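Local atomic coordinates of extracellular subtilisin-like serine proteinase (Vibrio sp. PA-44, PDB entry 1SH7), a protein that probably cleaves proteins as a calcium-binding, cold-adapted secreted serine endopeptidase of the subtilisin (S8) family, this chain being the enzyme's catalytic domain. Residues Ala125-Gly130 / Phe151-Gly156; Ser158-Cys163 / Phe188-Ser193; Gly173-Ser178 / Cys194-Ala199; Pro224-Val229 / Lys267-Leu272. All coordinates share one frame; numbering follows the deposited sequence.

Contact 1 of 4, residues Ala125-Gly130 / Phe151-Gly156; sequences ANMSLG and FMLAAG. With PMS (phenylmethanesulfonic acid), chain F.
Phe151 presents the face of its ring to Ala125, whose CB sits almost on the ring normal, 3.5 Å from the centroid, in a CH-pi contact. Met127 comes to the same ring from its edge: with CG beside the backbone N (chi1 -60°) and chi2 extended, SD lies in the ring plane, 3.7 Å from Phe151 CD2, a Met-aromatic contact. One residue on, Met152 is bonded through both its N and its O, the N giving to Ala125 O (2.9 Å) and the O receiving Met127 N (2.9 Å). Leu153 points to the same side of the sheet as Phe151, and its CD2 lies 3.8 Å from Met127 CB, the two side chains running side by side. The last bond of the ladder joins Ala154 N to Met127 O at 3.1 Å. Beyond it the chains part, and a water donates to both Leu129 O and Ala154 O. Ala154 CB stands 3.8 Å from O2S of the bound phenylmethanesulfonic acid, while Ser128 O accepts from His70 NE2 nearby. The pairing is that of a parallel beta-alpha-beta unit, strands 123-127 and 150-154 joined through helix 135-146; the C-terminal ends of the two strands border the subtilase active site.

Contact 2 of 4, residues Ser158-Cys163 / Phe188-Ser193; sequences SNADAC and FSNWGS
With chi1 at 44°, Trp191 places CG between its backbone N and carbonyl carbon and lays the indole against the 158-163 backbone, while Asp161 turns CG anti to its own N (chi1 -165°) and carries its carboxylate forward, to Cys163 N. The peptide between Ala160 and Asp161 lies over one face of the indole, with Ala160 C 3.5 Å above the plane and displaced toward the rim. From the ring edge, Trp191 NE1 gives a weak, bent bond to Asn159 O at 2.9 Å. Asp161 CB meets the far end of the indole at CZ3, 3.8 Å away. Backbone bonds flank this packing: Trp191 N donates to Ala160 O, and Ala162 N donates to Trp191 O (3.0 Å). At the other end Asn159 N donates a hydrogen bond to Phe188 O (2.9 Å), from above the carbonyl plane. Asp161 OD1 accepts Cys163 N at 2.9 Å, closing an Asx turn, and a water links that same oxygen to Trp191 O. Arg262 adds a cation-pi contact to Trp191. The contact thus pairs two surface loops, one leading from strand 150-154 to strand 174-179 and the other from strand 174-179 to strand 197-200.

Contact 3 of 4, residues Gly173-Ser178 / Cys194-Ala199; sequences GVTVGS and CVDLFA. With CA (calcium ion), chain C.
Asp196 OD2 is gripped from two directions, by the calcium ion at 2.4 Å and by Thr175 N at 2.8 Å, the N-H using the anti lone pair of the carboxylate oxygen. OD1 binds the same ion at 2.5 Å, making Asp196 a bidentate ligand; Gly173 O and four waters join it, and Pro171 O completes the site. The ion probably offsets the repulsion between Gly173 O and Asp196 OD2, two ligand oxygens lying close together. Because CG of Asp196 stands beside its own backbone N (chi1 -66°), one residue can both bind the metal and pair with Thr175: its N donates to Thr175 O at 2.8 Å, while Leu197 N makes a longer, weak bond to the same oxygen. The site therefore lies where strand 197-200, outermost in the parallel seven-stranded subtilase sheet, joins strand 174-179. Further along, Gly177 takes over the pairing, its N bonded to Leu197 O and its O accepting Ala199 N at 2.9 Å. On one face of the sheet Val174 CG1 meets Leu197 CD2 at 3.7 Å, and Val176 CG1 packs on Ala199 CB; helix 219-236 lies against Val176 and Ala199. On the other face the Phe198 side chain lies beside Gly177, which has none, and the ring edge comes close to Ser178 N, with CD2 3.7 Å away. One of the calcium-bound waters donates to Cys194 O.

Contact 4 of 4, residues Pro224-Val229 / Lys267-Leu272; sequences PHVAGV and KLLYSL
Leu269 drives its branched end against helix 219-236, the helix that carries Ser220, the predicted active-site serine of the subtilase fold, in its first turn. The dense part centres on this side chain, which touches His225, Val226 and Val229, brought to one side by the helical turn. Its CD1 lies over the backbone at His225, 3.4 Å from His225 O and 3.7 Å from His225 CB, while CG packs against Val226 CG2 at 3.9 Å. Val229 meets Leu269 tip to tip: Val229 CG2 is 3.7 Å from CD1, and CD2 of the leucine rests against Val229 CB. No hydrogen bond crosses between the segments, and cohesion is apolar. The carbonyl oxygen that CD1 approaches is already engaged inside the helix, accepting Val229 N. Packing thins further along the chain, where the Tyr270 side chain leaves the backbone pointing away from the helix; its ring makes a cation-pi contact with Arg14 and its hydroxyl is bonded to Asp274. Its carbonyl, nearer, is bonded to Tyr233 OH. Leu249 of helix 242-252 touches Val226, Val229 and Leu269 alike. CG2 of Val229, anti to the carbonyl carbon and beside the backbone N, also reaches Ser271 CB at 3.7 Å.

How the contacts relate
From the N terminus, contact 1 comes first, closing the crossover through helix 135-146 between strands 123-127 and 150-154. Contacts 2 and 3 then cross, their segments alternating: contact 2 joins the loops before and after strand 174-179, and contact 3 closes the loop 179-193, setting strand 197-200 beside that strand. The Cys163-Cys194 disulfide fastens them, and Ser189 OG bonds to Ser178 N. Contact 3 extends the sheet of contact 1, Leu153 pairing with Val174 and Val176, while Gly156 O accepts Asn190 N of contact 2. Contact 4 closes last, bringing 267-272 back to helix 219-236; Phe198 bonds to Lys267 and Leu269, and Val226 packs on Met152 and Val176. Contacts 2 and 4 do not touch.

Contact 1 of 4, residues Ala125-Gly130 / Phe151-Gly156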
loop_
_atom_site.group_PDB
_atom_site.type_symbol
_atom_site.label_atom_id
_atom_site.label_comp_id
_atom_site.label_asym_id
_atom_site.label_seq_id
_atom_site.Cartn_x
_atom_site.Cartn_y
_atom_site.Cartn_z
ATOM N N ALA A 125 -3.744 -5.610 -4.527
ATOM C CA ALA A 125 -4.069 -5.931 -3.137
ATOM C C ALA A 125 -3.078 -5.236 -2.198
ATOM O O ALA A 125 -1.889 -5.144 -2.517
ATOM C CB ALA A 125 -4.002 -7.402 -2.903
ATOM N N ASN A 126 -3.587 -4.779 -1.048
ATOM C CA ASN A 126 -2.795 -4.143 -0.016
ATOM C C ASN A 126 -2.858 -4.922 1.289
ATOM O O ASN A 126 -3.936 -5.098 1.843
ATOM C CB ASN A 126 -3.289 -2.712 0.249
ATOM C CG ASN A 126 -2.365 -1.944 1.170
ATOM O OD1 ASN A 126 -2.437 -2.078 2.384
ATOM N ND2 ASN A 126 -1.505 -1.132 0.593
ATOM N N MET A 127 -1.695 -5.385 1.756
ATOM C CA MET A 127 -1.545 -6.015 3.058
ATOM C C MET A 127 -0.645 -5.193 3.994
ATOM O O MET A 127 0.547 -5.384 4.041
ATOM C CB MET A 127 -0.994 -7.443 2.899
ATOM C CG MET A 127 -1.883 -8.320 2.071
ATOM S SD MET A 127 -1.298 -10.002 2.030
ATOM C CE MET A 127 -1.840 -10.530 3.586
ATOM N N SER A 128 -1.237 -4.266 4.730
ATOM C CA SER A 128 -0.538 -3.451 5.693
ATOM C C SER A 128 -0.558 -4.185 7.041
ATOM O O SER A 128 -1.146 -3.731 7.995
ATOM C CB SER A 128 -1.201 -2.082 5.791
ATOM O OG SER A 128 -0.713 -1.207 4.792
ATOM N N LEU A 129 0.113 -5.319 7.102
ATOM C CA LEU A 129 -0.008 -6.225 8.238
ATOM C C LEU A 129 1.150 -7.207 8.135
ATOM O O LEU A 129 1.701 -7.411 7.053
ATOM C CB LEU A 129 -1.408 -6.904 8.249
ATOM C CG LEU A 129 -1.692 -7.954 7.160
ATOM C CD1 LEU A 129 -1.136 -9.317 7.591
ATOM C CD2 LEU A 129 -3.178 -8.097 6.798
ATOM N N GLY A 130 1.579 -7.763 9.265
ATOM C CA GLY A 130 2.598 -8.786 9.242
ATOM C C GLY A 130 2.847 -9.364 10.627
ATOM O O GLY A 130 2.529 -8.767 11.644
ATOM N N PHE A 151 0.591 -7.702 -5.134
ATOM C CA PHE A 151 0.416 -7.556 -3.714
ATOM C C PHE A 151 1.475 -6.609 -3.150
ATOM O O PHE A 151 2.687 -6.873 -3.313
ATOM C CB PHE A 151 0.511 -8.917 -2.998
ATOM C CG PHE A 151 -0.818 -9.640 -2.862
ATOM C CD1 PHE A 151 -1.480 -10.102 -3.987
ATOM C CD2 PHE A 151 -1.391 -9.826 -1.632
ATOM C CE1 PHE A 151 -2.692 -10.715 -3.913
ATOM C CE2 PHE A 151 -2.590 -10.458 -1.510
ATOM C CZ PHE A 151 -3.262 -10.924 -2.660
ATOM N N MET A 152 1.004 -5.538 -2.502
ATOM C CA MET A 152 1.836 -4.588 -1.759
ATOM C C MET A 152 1.824 -4.985 -0.267
ATOM O O MET A 152 0.772 -5.173 0.299
ATOM C CB MET A 152 1.321 -3.167 -1.940
ATOM C CG MET A 152 0.944 -2.779 -3.389
ATOM S SD MET A 152 2.324 -2.746 -4.483
ATOM C CE MET A 152 2.076 -4.227 -5.411
ATOM N N LEU A 153 3.002 -5.120 0.342
ATOM C CA LEU A 153 3.180 -5.709 1.678
ATOM C C LEU A 153 3.988 -4.777 2.583
ATOM O O LEU A 153 5.012 -4.277 2.156
ATOM C CB LEU A 153 3.945 -7.046 1.552
ATOM C CG LEU A 153 3.411 -7.998 0.479
ATOM C CD1 LEU A 153 4.373 -9.183 0.293
ATOM C CD2 LEU A 153 2.020 -8.465 0.798
ATOM N N ALA A 154 3.544 -4.541 3.831
ATOM C CA ALA A 154 4.298 -3.717 4.749
ATOM C C ALA A 154 5.541 -4.449 5.236
ATOM O O ALA A 154 5.486 -5.635 5.574
ATOM C CB ALA A 154 3.452 -3.310 5.897
ATOM N N ALA A 155 6.661 -3.736 5.295
ATOM C CA ALA A 155 7.936 -4.346 5.724
ATOM C C ALA A 155 7.943 -4.696 7.226
ATOM O O ALA A 155 8.595 -5.666 7.622
ATOM C CB ALA A 155 9.106 -3.431 5.421
ATOM N N GLY A 156 7.243 -3.900 8.040
ATOM C CA GLY A 156 7.180 -4.070 9.466
ATOM C C GLY A 156 7.924 -2.934 10.137
ATOM O O GLY A 156 8.668 -2.187 9.480
HETATM C C PMS F . 0.515 -2.272 11.041
HETATM S S PMS F . 1.783 -1.983 9.737
HETATM C C1 PMS F . 1.165 -2.250 12.410
HETATM C C2 PMS F . 1.007 -1.140 13.246
HETATM C C3 PMS F . 1.613 -1.123 14.503
HETATM C C4 PMS F . 2.373 -2.212 14.930
HETATM C C5 PMS F . 2.527 -3.321 14.096
HETATM C C6 PMS F . 1.920 -3.338 12.843
HETATM O O2S PMS F . 2.730 -3.519 9.671
HETATM O O1S PMS F . 2.685 -0.719 10.279
HETATM O O HOH W 1 4.274 -7.998 6.066
#

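Contact 2 of 4, residues Ser158-Cys163 / Phe188-Ser193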
loop_
_atom_site.group_PDB
_atom_site.type_symbol
_atom_site.label_atom_id
_atom_site.label_comp_id
_atom_site.label_asym_id
_atom_site.label_seq_id
_atom_site.Cartn_x
_atom_site.Cartn_y
_atom_site.Cartn_z
ATOM N N SER A 158 9.823 -2.891 13.315
ATOM C CA SER A 158 10.714 -3.292 14.408
ATOM C C SER A 158 12.175 -2.846 14.242
ATOM O O SER A 158 13.073 -3.364 14.944
ATOM C CB SER A 158 10.680 -4.817 14.517
ATOM O OG SER A 158 9.403 -5.261 14.913
ATOM N N ASN A 159 12.449 -1.943 13.306
ATOM C CA ASN A 159 13.851 -1.618 12.983
ATOM C C ASN A 159 14.688 -2.895 12.811
ATOM O O ASN A 159 15.817 -2.966 13.311
ATOM C CB ASN A 159 14.452 -0.701 14.069
ATOM C CG ASN A 159 15.840 -0.171 13.701
ATOM O OD1 ASN A 159 16.148 0.052 12.508
ATOM N ND2 ASN A 159 16.699 -0.006 14.712
ATOM N N ALA A 160 14.118 -3.888 12.101
ATOM C CA ALA A 160 14.691 -5.213 11.907
ATOM C C ALA A 160 14.688 -5.638 10.445
ATOM O O ALA A 160 14.139 -4.922 9.574
ATOM C CB ALA A 160 13.922 -6.241 12.749
ATOM N N ASP A 161 15.292 -6.798 10.175
ATOM C CA ASP A 161 15.323 -7.359 8.840
ATOM C C ASP A 161 13.920 -7.824 8.455
ATOM O O ASP A 161 13.372 -8.730 9.089
ATOM C CB ASP A 161 16.301 -8.546 8.776
ATOM C CG ASP A 161 16.650 -8.951 7.366
ATOM O OD1 ASP A 161 15.778 -8.900 6.483
ATOM O OD2 ASP A 161 17.800 -9.336 7.021
ATOM N N ALA A 162 13.366 -7.235 7.404
ATOM C CA ALA A 162 12.030 -7.605 6.942
ATOM C C ALA A 162 11.905 -9.066 6.511
ATOM O O ALA A 162 10.799 -9.616 6.483
ATOM C CB ALA A 162 11.591 -6.711 5.845
ATOM N N CYS A 163 13.035 -9.705 6.175
ATOM C CA CYS A 163 13.011 -11.108 5.751
ATOM C C CYS A 163 12.531 -12.071 6.838
ATOM O O CYS A 163 12.197 -13.192 6.532
ATOM C CB CYS A 163 14.391 -11.554 5.207
ATOM S SG CYS A 163 14.923 -10.676 3.718
ATOM N N PHE A 188 11.738 3.513 12.809
ATOM C CA PHE A 188 11.091 2.228 13.163
ATOM C C PHE A 188 11.085 1.255 11.969
ATOM O O PHE A 188 10.790 0.076 12.115
ATOM C CB PHE A 188 9.639 2.451 13.649
ATOM C CG PHE A 188 8.783 3.187 12.643
ATOM C CD1 PHE A 188 8.332 2.549 11.488
ATOM C CD2 PHE A 188 8.474 4.519 12.820
ATOM C CE1 PHE A 188 7.611 3.273 10.525
ATOM C CE2 PHE A 188 7.768 5.202 11.889
ATOM C CZ PHE A 188 7.320 4.575 10.749
ATOM N N SER A 189 11.357 1.755 10.766
ATOM C CA SER A 189 11.165 0.929 9.571
ATOM C C SER A 189 12.038 -0.297 9.514
ATOM O O SER A 189 13.263 -0.230 9.647
ATOM C CB SER A 189 11.428 1.735 8.293
ATOM O OG SER A 189 11.069 0.931 7.179
ATOM N N ASN A 190 11.433 -1.442 9.220
ATOM C CA ASN A 190 12.251 -2.583 8.873
ATOM C C ASN A 190 13.017 -2.247 7.561
ATOM O O ASN A 190 12.752 -1.243 6.875
ATOM C CB ASN A 190 11.398 -3.854 8.708
ATOM C CG ASN A 190 10.963 -4.477 10.024
ATOM O OD1 ASN A 190 10.210 -5.474 10.027
ATOM N ND2 ASN A 190 11.407 -3.936 11.117
ATOM N N TRP A 191 14.014 -3.075 7.283
ATOM C CA TRP A 191 15.074 -2.791 6.338
ATOM C C TRP A 191 15.549 -4.101 5.727
ATOM O O TRP A 191 15.055 -5.166 6.109
ATOM C CB TRP A 191 16.248 -2.020 7.017
ATOM C CG TRP A 191 16.660 -2.540 8.374
ATOM C CD1 TRP A 191 16.379 -1.983 9.568
ATOM C CD2 TRP A 191 17.465 -3.687 8.645
ATOM N NE1 TRP A 191 16.922 -2.730 10.587
ATOM C CE2 TRP A 191 17.582 -3.796 10.043
ATOM C CE3 TRP A 191 18.070 -4.663 7.849
ATOM C CZ2 TRP A 191 18.302 -4.819 10.657
ATOM C CZ3 TRP A 191 18.773 -5.683 8.464
ATOM C CH2 TRP A 191 18.879 -5.748 9.854
ATOM N N GLY A 192 16.492 -4.026 4.777
ATOM C CA GLY A 192 17.141 -5.214 4.229
ATOM C C GLY A 192 16.819 -5.650 2.808
ATOM O O GLY A 192 16.075 -5.004 2.041
ATOM N N SER A 193 17.376 -6.808 2.472
ATOM C CA SER A 193 17.258 -7.382 1.131
ATOM C C SER A 193 15.827 -7.720 0.680
ATOM O O SER A 193 15.606 -7.844 -0.511
ATOM C CB SER A 193 18.091 -8.663 1.053
ATOM O OG SER A 193 17.566 -9.640 1.919
HETATM O O HOH W 2 14.836 -7.368 4.406
HETATM O O HOH W 3 18.800 -7.965 4.632
#

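Contact 3 of 4, residues Gly173-Ser178 / Cys194-Ala199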
loop_
_atom_site.group_PDB
_atom_site.type_symbol
_atom_site.label_atom_id
_atom_site.label_comp_id
_atom_site.label_asym_id
_atom_site.label_seq_id
_atom_site.Cartn_x
_atom_site.Cartn_y
_atom_site.Cartn_z
ATOM N N GLY A 173 6.197 -10.388 -3.861
ATOM C CA GLY A 173 5.461 -9.272 -3.332
ATOM C C GLY A 173 6.307 -8.037 -3.443
ATOM O O GLY A 173 7.521 -8.111 -3.590
ATOM N N VAL A 174 5.642 -6.883 -3.389
ATOM C CA VAL A 174 6.310 -5.609 -3.342
ATOM C C VAL A 174 6.248 -5.139 -1.908
ATOM O O VAL A 174 5.173 -4.771 -1.411
ATOM C CB VAL A 174 5.642 -4.574 -4.256
ATOM C CG1 VAL A 174 6.418 -3.275 -4.201
ATOM C CG2 VAL A 174 5.528 -5.089 -5.715
ATOM N N THR A 175 7.407 -5.187 -1.246
ATOM C CA THR A 175 7.551 -4.998 0.196
ATOM C C THR A 175 8.083 -3.587 0.452
ATOM O O THR A 175 9.101 -3.173 -0.115
ATOM C CB THR A 175 8.529 -6.038 0.733
ATOM O OG1 THR A 175 8.026 -7.363 0.458
ATOM C CG2 THR A 175 8.673 -5.955 2.278
ATOM N N VAL A 176 7.393 -2.854 1.303
ATOM C CA VAL A 176 7.534 -1.413 1.382
ATOM C C VAL A 176 8.013 -0.956 2.739
ATOM O O VAL A 176 7.355 -1.204 3.751
ATOM C CB VAL A 176 6.169 -0.722 1.126
ATOM C CG1 VAL A 176 6.366 0.824 1.099
ATOM C CG2 VAL A 176 5.538 -1.244 -0.146
ATOM N N GLY A 177 9.177 -0.311 2.761
ATOM C CA GLY A 177 9.658 0.422 3.921
ATOM C C GLY A 177 9.170 1.860 3.950
ATOM O O GLY A 177 8.579 2.383 2.985
ATOM N N SER A 178 9.415 2.515 5.073
ATOM C CA SER A 178 8.812 3.826 5.389
ATOM C C SER A 178 9.857 4.911 5.468
ATOM O O SER A 178 10.930 4.683 6.032
ATOM C CB SER A 178 8.134 3.763 6.743
ATOM O OG SER A 178 7.598 5.019 7.092
ATOM N N CYS A 194 14.879 -7.914 1.609
ATOM C CA CYS A 194 13.493 -8.249 1.224
ATOM C C CYS A 194 12.610 -7.029 0.954
ATOM O O CYS A 194 11.494 -7.179 0.503
ATOM C CB CYS A 194 12.835 -9.079 2.297
ATOM S SG CYS A 194 13.451 -10.747 2.352
ATOM N N VAL A 195 13.101 -5.843 1.275
ATOM C CA VAL A 195 12.375 -4.585 1.069
ATOM C C VAL A 195 12.646 -4.112 -0.370
ATOM O O VAL A 195 13.789 -3.935 -0.742
ATOM C CB VAL A 195 12.871 -3.482 2.044
ATOM C CG1 VAL A 195 12.238 -2.136 1.733
ATOM C CG2 VAL A 195 12.654 -3.897 3.499
ATOM N N ASP A 196 11.595 -3.902 -1.160
ATOM C CA ASP A 196 11.732 -3.546 -2.563
ATOM C C ASP A 196 11.910 -2.058 -2.787
ATOM O O ASP A 196 12.594 -1.670 -3.713
ATOM C CB ASP A 196 10.508 -3.986 -3.352
ATOM C CG ASP A 196 10.354 -5.500 -3.415
ATOM O OD1 ASP A 196 11.023 -6.150 -4.244
ATOM O OD2 ASP A 196 9.583 -6.119 -2.692
ATOM N N LEU A 197 11.278 -1.247 -1.945
ATOM C CA LEU A 197 11.375 0.226 -2.033
ATOM C C LEU A 197 10.786 0.883 -0.793
ATOM O O LEU A 197 10.114 0.219 0.004
ATOM C CB LEU A 197 10.688 0.773 -3.305
ATOM C CG LEU A 197 9.162 0.958 -3.313
ATOM C CD1 LEU A 197 8.643 1.636 -4.567
ATOM C CD2 LEU A 197 8.497 -0.402 -3.162
ATOM N N PHE A 198 11.045 2.184 -0.651
ATOM C CA PHE A 198 10.538 3.009 0.425
ATOM C C PHE A 198 9.388 3.867 -0.103
ATOM O O PHE A 198 9.364 4.250 -1.274
ATOM C CB PHE A 198 11.644 3.963 0.944
ATOM C CG PHE A 198 12.729 3.263 1.729
ATOM C CD1 PHE A 198 13.938 2.900 1.124
ATOM C CD2 PHE A 198 12.540 2.947 3.058
ATOM C CE1 PHE A 198 14.910 2.234 1.829
ATOM C CE2 PHE A 198 13.533 2.267 3.763
ATOM C CZ PHE A 198 14.713 1.921 3.145
ATOM N N ALA A 199 8.468 4.236 0.779
ATOM C CA ALA A 199 7.454 5.234 0.454
ATOM C C ALA A 199 7.130 6.034 1.740
ATOM O O ALA A 199 7.469 5.593 2.832
ATOM C CB ALA A 199 6.193 4.521 -0.077
HETATM CA CA CA C . 9.899 -8.254 -3.655
HETATM O O HOH W 4 9.204 -9.015 -1.423
HETATM O O HOH W 5 11.751 -8.000 -2.178
HETATM O O HOH W 6 9.486 -7.973 -5.934
HETATM O O HOH W 7 11.926 -9.328 -4.747
#

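Contact 4 of 4, residues Pro224-Val229 / Lys267-Leu272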
loop_
_atom_site.group_PDB
_atom_site.type_symbol
_atom_site.label_atom_id
_atom_site.label_comp_id
_atom_site.label_asym_id
_atom_site.label_seq_id
_atom_site.Cartn_x
_atom_site.Cartn_y
_atom_site.Cartn_z
ATOM N N PRO A 224 0.195 1.621 1.274
ATOM C CA PRO A 224 -0.882 2.134 0.424
ATOM C C PRO A 224 -0.483 3.257 -0.511
ATOM O O PRO A 224 -1.137 3.364 -1.527
ATOM C CB PRO A 224 -1.989 2.518 1.425
ATOM C CG PRO A 224 -1.270 2.662 2.791
ATOM C CD PRO A 224 -0.168 1.685 2.701
ATOM N N HIS A 225 0.576 4.022 -0.222
ATOM C CA HIS A 225 1.122 4.936 -1.218
ATOM C C HIS A 225 1.506 4.125 -2.462
ATOM O O HIS A 225 1.191 4.536 -3.594
ATOM C CB HIS A 225 2.320 5.745 -0.694
ATOM C CG HIS A 225 1.951 6.849 0.265
ATOM N ND1 HIS A 225 1.838 6.638 1.621
ATOM C CD2 HIS A 225 1.727 8.171 0.072
ATOM C CE1 HIS A 225 1.518 7.773 2.227
ATOM N NE2 HIS A 225 1.438 8.722 1.304
ATOM N N VAL A 226 2.171 2.998 -2.241
ATOM C CA VAL A 226 2.622 2.134 -3.314
ATOM C C VAL A 226 1.411 1.479 -4.013
ATOM O O VAL A 226 1.360 1.434 -5.240
ATOM C CB VAL A 226 3.649 1.058 -2.832
ATOM C CG1 VAL A 226 4.193 0.259 -4.021
ATOM C CG2 VAL A 226 4.813 1.670 -2.062
ATOM N N ALA A 227 0.425 1.001 -3.256
ATOM C CA ALA A 227 -0.776 0.436 -3.861
ATOM C C ALA A 227 -1.529 1.474 -4.690
ATOM O O ALA A 227 -2.082 1.162 -5.738
ATOM C CB ALA A 227 -1.678 -0.108 -2.815
ATOM N N GLY A 228 -1.568 2.705 -4.176
ATOM C CA GLY A 228 -2.149 3.836 -4.876
ATOM C C GLY A 228 -1.476 4.022 -6.223
ATOM O O GLY A 228 -2.141 4.157 -7.253
ATOM N N VAL A 229 -0.156 3.987 -6.230
ATOM C CA VAL A 229 0.594 4.191 -7.463
ATOM C C VAL A 229 0.446 2.987 -8.435
ATOM O O VAL A 229 0.316 3.174 -9.651
ATOM C CB VAL A 229 2.076 4.504 -7.153
ATOM C CG1 VAL A 229 2.919 4.446 -8.413
ATOM C CG2 VAL A 229 2.209 5.888 -6.508
ATOM N N LYS A 267 15.667 3.102 -3.244
ATOM C CA LYS A 267 14.585 3.439 -4.151
ATOM C C LYS A 267 13.409 4.008 -3.381
ATOM O O LYS A 267 12.979 3.431 -2.414
ATOM C CB LYS A 267 14.118 2.213 -4.920
ATOM C CG LYS A 267 15.216 1.608 -5.853
ATOM C CD LYS A 267 14.590 0.606 -6.805
ATOM C CE LYS A 267 15.648 -0.235 -7.557
ATOM N NZ LYS A 267 16.361 -1.232 -6.696
ATOM N N LEU A 268 12.909 5.149 -3.840
ATOM C CA LEU A 268 11.780 5.822 -3.250
ATOM C C LEU A 268 10.638 5.913 -4.280
ATOM O O LEU A 268 10.848 6.238 -5.470
ATOM C CB LEU A 268 12.209 7.226 -2.807
ATOM C CG LEU A 268 11.172 8.138 -2.155
ATOM C CD1 LEU A 268 10.760 7.567 -0.831
ATOM C CD2 LEU A 268 11.690 9.569 -2.020
ATOM N N LEU A 269 9.427 5.672 -3.811
ATOM C CA LEU A 269 8.232 5.667 -4.672
ATOM C C LEU A 269 8.077 6.937 -5.457
ATOM O O LEU A 269 8.246 8.031 -4.924
ATOM C CB LEU A 269 7.005 5.514 -3.792
ATOM C CG LEU A 269 5.711 4.808 -4.189
ATOM C CD1 LEU A 269 4.477 5.500 -3.674
ATOM C CD2 LEU A 269 5.564 4.284 -5.605
ATOM N N TYR A 270 7.735 6.770 -6.737
ATOM C CA TYR A 270 7.480 7.839 -7.677
ATOM C C TYR A 270 6.236 7.466 -8.471
ATOM O O TYR A 270 6.123 6.355 -8.956
ATOM C CB TYR A 270 8.683 8.021 -8.604
ATOM C CG TYR A 270 8.610 9.147 -9.598
ATOM C CD1 TYR A 270 8.775 10.477 -9.206
ATOM C CD2 TYR A 270 8.444 8.880 -10.967
ATOM C CE1 TYR A 270 8.770 11.514 -10.154
ATOM C CE2 TYR A 270 8.432 9.894 -11.893
ATOM C CZ TYR A 270 8.600 11.228 -11.478
ATOM O OH TYR A 270 8.594 12.233 -12.422
ATOM N N SER A 271 5.318 8.414 -8.598
ATOM C CA SER A 271 3.948 8.123 -9.008
ATOM C C SER A 271 3.701 8.327 -10.510
ATOM O O SER A 271 2.637 7.952 -11.004
ATOM C CB SER A 271 2.991 9.030 -8.244
ATOM O OG SER A 271 3.162 10.400 -8.616
ATOM N N LEU A 272 4.670 8.940 -11.186
ATOM C CA LEU A 272 4.511 9.439 -12.540
ATOM C C LEU A 272 5.180 8.539 -13.571
ATOM O O LEU A 272 6.071 7.764 -13.240
ATOM C CB LEU A 272 5.088 10.853 -12.631
ATOM C CG LEU A 272 4.519 11.916 -11.679
ATOM C CD1 LEU A 272 5.186 13.301 -11.904
ATOM C CD2 LEU A 272 3.005 11.989 -11.875
#